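Local coordinates for iron-regulated outer membrane protein (Neisseria meningitidis, PDB 4B7O) that transports iron across the outer membrane as a TonB-dependent transporter, and may take up siderophores and act as a signalling receptor, at residues Thr473-Leu484 with Ile525-Arg536. Numbering follows the deposited sequence.
Sequences THDGKTVSSSNL and IISIADGTKAER
His474 and Asp475 both hold CG between their backbone N and carbonyl carbon (chi1 71° in His474), which turns ring and carboxylate onto Ile525-Ser527. The two residues sit in the type I turn Thr473-Gly476, within the hairpin connection between strands 458-472 and 478-493 of the TonB-dependent transporter beta-barrel. His474 NE2 accepts from Ile526 N at 2.9 Å. The N-H points almost straight at it (169°), though Ile526 N lies tilted out of the ring plane. Ile525 CG2 meets the ring edge. His474 ND1 is hydrogen-bonded to Thr519 O, so both ring nitrogens are used and rotation of the ring is probably restricted. Asp475 OD2 takes the hydroxyl of Ser527 on its syn lone pair, while OD1 receives Lys477 N from above the carboxylate plane, closing an Asx turn. Lys477 runs extended past Ser527 OG. Its NZ lies 2.5 Å from Ile528 O, so short that the exact geometry is doubtful. Next to this polar cluster, Val479 CG2 packs on Ile528 CG2 at 3.6 Å. Beyond the type II turn Ala529-Thr532, the second segment enters barrel strand 535-547, with strand 498-509 paired between it and strand 478-493. There the Asn483 and Arg536 side chains pass in opposing senses, with ND2 beside CD and the amide and guanidinium planes 24° apart. Arg536 NE bonds to Asn485 OD1, and Arg536 NH2 reaches Leu484 O at 2.9 Å, nearly in line with the C=O bond.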
loop_
_atom_site.group_PDB
_atom_site.type_symbol
_atom_site.label_atom_id
_atom_site.label_comp_id
_atom_site.label_asym_id
_atom_site.label_seq_id
_atom_site.Cartn_x
_atom_site.Cartn_y
_atom_site.Cartn_z
ATOM N N THR A 473 20.467 9.194 11.468
ATOM C CA THR A 473 20.922 7.889 11.086
ATOM C C THR A 473 21.460 7.171 12.316
ATOM O O THR A 473 21.469 7.739 13.407
ATOM C CB THR A 473 22.073 7.989 10.088
ATOM O OG1 THR A 473 22.652 9.311 10.167
ATOM C CG2 THR A 473 21.600 7.669 8.650
ATOM N N HIS A 474 21.917 5.929 12.146
ATOM C CA HIS A 474 22.349 5.116 13.293
ATOM C C HIS A 474 23.727 5.405 13.767
ATOM O O HIS A 474 24.231 4.684 14.592
ATOM C CB HIS A 474 22.201 3.611 13.076
ATOM C CG HIS A 474 23.170 3.031 12.097
ATOM N ND1 HIS A 474 23.136 1.729 11.743
ATOM C CD2 HIS A 474 24.183 3.616 11.341
ATOM C CE1 HIS A 474 24.079 1.474 10.819
ATOM N NE2 HIS A 474 24.729 2.628 10.568
ATOM N N ASP A 475 24.356 6.444 13.239
ATOM C CA ASP A 475 25.629 6.903 13.798
ATOM C C ASP A 475 25.456 8.230 14.513
ATOM O O ASP A 475 26.421 8.953 14.711
ATOM C CB ASP A 475 26.722 6.979 12.719
ATOM C CG ASP A 475 26.307 7.830 11.516
ATOM O OD1 ASP A 475 25.245 8.522 11.585
ATOM O OD2 ASP A 475 27.065 7.819 10.509
ATOM N N GLY A 476 24.224 8.551 14.904
ATOM C CA GLY A 476 23.925 9.839 15.541
ATOM C C GLY A 476 23.892 11.049 14.620
ATOM O O GLY A 476 23.441 12.114 15.027
ATOM N N LYS A 477 24.355 10.885 13.376
ATOM C CA LYS A 477 24.446 11.990 12.392
ATOM C C LYS A 477 23.091 12.454 11.875
ATOM O O LYS A 477 22.292 11.657 11.337
ATOM C CB LYS A 477 25.335 11.609 11.213
ATOM C CG LYS A 477 25.404 12.707 10.160
ATOM C CD LYS A 477 26.044 12.141 8.896
ATOM C CE LYS A 477 26.628 13.206 7.974
ATOM N NZ LYS A 477 27.207 12.449 6.812
ATOM N N THR A 478 22.843 13.745 12.067
ATOM C CA THR A 478 21.588 14.388 11.707
ATOM C C THR A 478 21.675 15.114 10.389
ATOM O O THR A 478 22.768 15.311 9.869
ATOM C CB THR A 478 21.161 15.328 12.799
ATOM O OG1 THR A 478 20.817 14.511 13.911
ATOM C CG2 THR A 478 19.959 16.082 12.415
ATOM N N VAL A 479 20.524 15.449 9.818
ATOM C CA VAL A 479 20.451 16.250 8.592
ATOM C C VAL A 479 19.008 16.544 8.380
ATOM O O VAL A 479 18.185 15.617 8.458
ATOM C CB VAL A 479 20.882 15.496 7.347
ATOM C CG1 VAL A 479 20.515 16.325 6.119
ATOM C CG2 VAL A 479 22.373 15.178 7.401
ATOM N N SER A 480 18.726 17.825 8.149
ATOM C CA SER A 480 17.402 18.363 7.864
ATOM C C SER A 480 17.246 19.011 6.475
ATOM O O SER A 480 18.213 19.195 5.712
ATOM C CB SER A 480 16.986 19.385 8.906
ATOM O OG SER A 480 16.913 18.811 10.198
ATOM N N SER A 481 16.002 19.351 6.158
ATOM C CA SER A 481 15.697 20.136 4.963
ATOM C C SER A 481 14.279 20.513 5.125
ATOM O O SER A 481 13.596 19.994 6.024
ATOM C CB SER A 481 15.855 19.328 3.684
ATOM O OG SER A 481 16.428 20.126 2.658
ATOM N N SER A 482 13.840 21.449 4.302
ATOM C CA SER A 482 12.430 21.762 4.233
ATOM C C SER A 482 12.185 22.180 2.810
ATOM O O SER A 482 13.140 22.467 2.082
ATOM C CB SER A 482 12.059 22.848 5.231
ATOM O OG SER A 482 12.914 23.951 5.076
ATOM N N ASN A 483 10.925 22.151 2.392
ATOM C CA ASN A 483 10.557 22.565 1.047
ATOM C C ASN A 483 9.177 23.230 1.140
ATOM O O ASN A 483 8.383 22.923 2.041
ATOM C CB ASN A 483 10.462 21.389 0.064
ATOM C CG ASN A 483 11.715 20.546 -0.045
ATOM O OD1 ASN A 483 12.207 19.995 0.935
ATOM N ND2 ASN A 483 12.209 20.376 -1.277
ATOM N N LEU A 484 8.885 24.132 0.198
ATOM C CA LEU A 484 7.510 24.667 0.008
ATOM C C LEU A 484 6.878 23.955 -1.187
ATOM O O LEU A 484 7.480 23.883 -2.260
ATOM C CB LEU A 484 7.562 26.186 -0.272
ATOM C CG LEU A 484 7.360 27.161 0.896
ATOM C CD1 LEU A 484 6.004 27.053 1.584
ATOM C CD2 LEU A 484 8.457 27.011 1.938
ATOM N N ILE A 525 28.286 0.747 8.121
ATOM C CA ILE A 525 27.611 1.911 8.644
ATOM C C ILE A 525 26.822 2.461 7.486
ATOM O O ILE A 525 27.246 2.319 6.320
ATOM C CB ILE A 525 28.560 2.986 9.188
ATOM C CG1 ILE A 525 29.476 2.404 10.258
ATOM C CG2 ILE A 525 27.750 4.097 9.827
ATOM C CD1 ILE A 525 28.737 1.629 11.345
ATOM N N ILE A 526 25.653 3.017 7.813
ATOM C CA ILE A 526 24.759 3.638 6.843
ATOM C C ILE A 526 24.439 5.014 7.344
ATOM O O ILE A 526 23.564 5.195 8.214
ATOM C CB ILE A 526 23.410 2.919 6.723
ATOM C CG1 ILE A 526 23.577 1.457 6.267
ATOM C CG2 ILE A 526 22.490 3.752 5.838
ATOM C CD1 ILE A 526 24.186 1.247 4.893
ATOM N N SER A 527 25.137 5.985 6.772
ATOM C CA SER A 527 24.956 7.379 7.137
ATOM C C SER A 527 24.027 8.162 6.137
ATOM O O SER A 527 23.372 7.590 5.251
ATOM C CB SER A 527 26.344 8.029 7.279
ATOM O OG SER A 527 26.270 9.207 8.080
ATOM N N ILE A 528 23.990 9.474 6.279
ATOM C CA ILE A 528 23.336 10.320 5.301
ATOM C C ILE A 528 24.290 11.469 4.979
ATOM O O ILE A 528 24.888 12.035 5.890
ATOM C CB ILE A 528 22.031 10.853 5.871
ATOM C CG1 ILE A 528 21.273 11.692 4.832
ATOM C CG2 ILE A 528 22.285 11.592 7.169
ATOM C CD1 ILE A 528 19.843 11.992 5.242
ATOM N N ALA A 529 24.439 11.793 3.695
ATOM C CA ALA A 529 25.346 12.851 3.257
ATOM C C ALA A 529 24.899 14.224 3.726
ATOM O O ALA A 529 23.752 14.409 4.127
ATOM C CB ALA A 529 25.503 12.809 1.763
ATOM N N ASP A 530 25.817 15.175 3.737
ATOM C CA ASP A 530 25.471 16.570 4.088
ATOM C C ASP A 530 24.512 17.223 3.091
ATOM O O ASP A 530 24.640 17.037 1.870
ATOM C CB ASP A 530 26.743 17.441 4.175
ATOM C CG ASP A 530 27.352 17.462 5.583
ATOM O OD1 ASP A 530 26.587 17.585 6.592
ATOM O OD2 ASP A 530 28.607 17.361 5.662
ATOM N N GLY A 531 23.595 18.033 3.620
ATOM C CA GLY A 531 22.582 18.736 2.815
ATOM C C GLY A 531 21.741 17.905 1.839
ATOM O O GLY A 531 21.147 18.476 0.930
ATOM N N THR A 532 21.682 16.575 1.994
ATOM C CA THR A 532 20.840 15.784 1.106
ATOM C C THR A 532 19.364 16.114 1.362
ATOM O O THR A 532 18.921 16.147 2.501
ATOM C CB THR A 532 21.069 14.247 1.129
ATOM O OG1 THR A 532 20.062 13.599 1.916
ATOM C CG2 THR A 532 22.422 13.872 1.591
ATOM N N LYS A 533 18.632 16.366 0.281
ATOM C CA LYS A 533 17.270 16.913 0.327
ATOM C C LYS A 533 16.217 15.806 0.144
ATOM O O LYS A 533 16.545 14.672 -0.281
ATOM C CB LYS A 533 17.066 17.920 -0.830
ATOM C CG LYS A 533 18.273 18.787 -1.238
ATOM C CD LYS A 533 18.075 20.234 -0.801
ATOM C CE LYS A 533 19.331 20.785 -0.125
ATOM N NZ LYS A 533 20.594 20.570 -0.916
ATOM N N ALA A 534 14.970 16.183 0.414
ATOM C CA ALA A 534 13.755 15.418 0.017
ATOM C C ALA A 534 13.553 15.307 -1.486
ATOM O O ALA A 534 13.871 16.220 -2.226
ATOM C CB ALA A 534 12.503 16.000 0.644
ATOM N N GLU A 535 13.041 14.158 -1.918
ATOM C CA GLU A 535 12.619 13.900 -3.285
ATOM C C GLU A 535 11.475 14.817 -3.582
ATOM O O GLU A 535 10.511 14.886 -2.798
ATOM C CB GLU A 535 12.097 12.482 -3.389
ATOM C CG GLU A 535 13.175 11.467 -3.659
ATOM C CD GLU A 535 12.664 10.030 -3.565
ATOM O OE1 GLU A 535 11.515 9.836 -3.056
ATOM O OE2 GLU A 535 13.390 9.109 -4.033
ATOM N N ARG A 536 11.528 15.471 -4.727
ATOM C CA ARG A 536 10.481 16.488 -5.050
ATOM C C ARG A 536 9.723 16.166 -6.333
ATOM O O ARG A 536 10.306 16.040 -7.413
ATOM C CB ARG A 536 11.055 17.915 -5.053
ATOM C CG ARG A 536 9.974 18.972 -4.946
ATOM C CD ARG A 536 10.468 20.190 -4.233
ATOM N NE ARG A 536 9.450 21.241 -4.142
ATOM C CZ ARG A 536 9.293 22.186 -5.069
ATOM N NH1 ARG A 536 10.075 22.177 -6.165
ATOM N NH2 ARG A 536 8.354 23.124 -4.894
#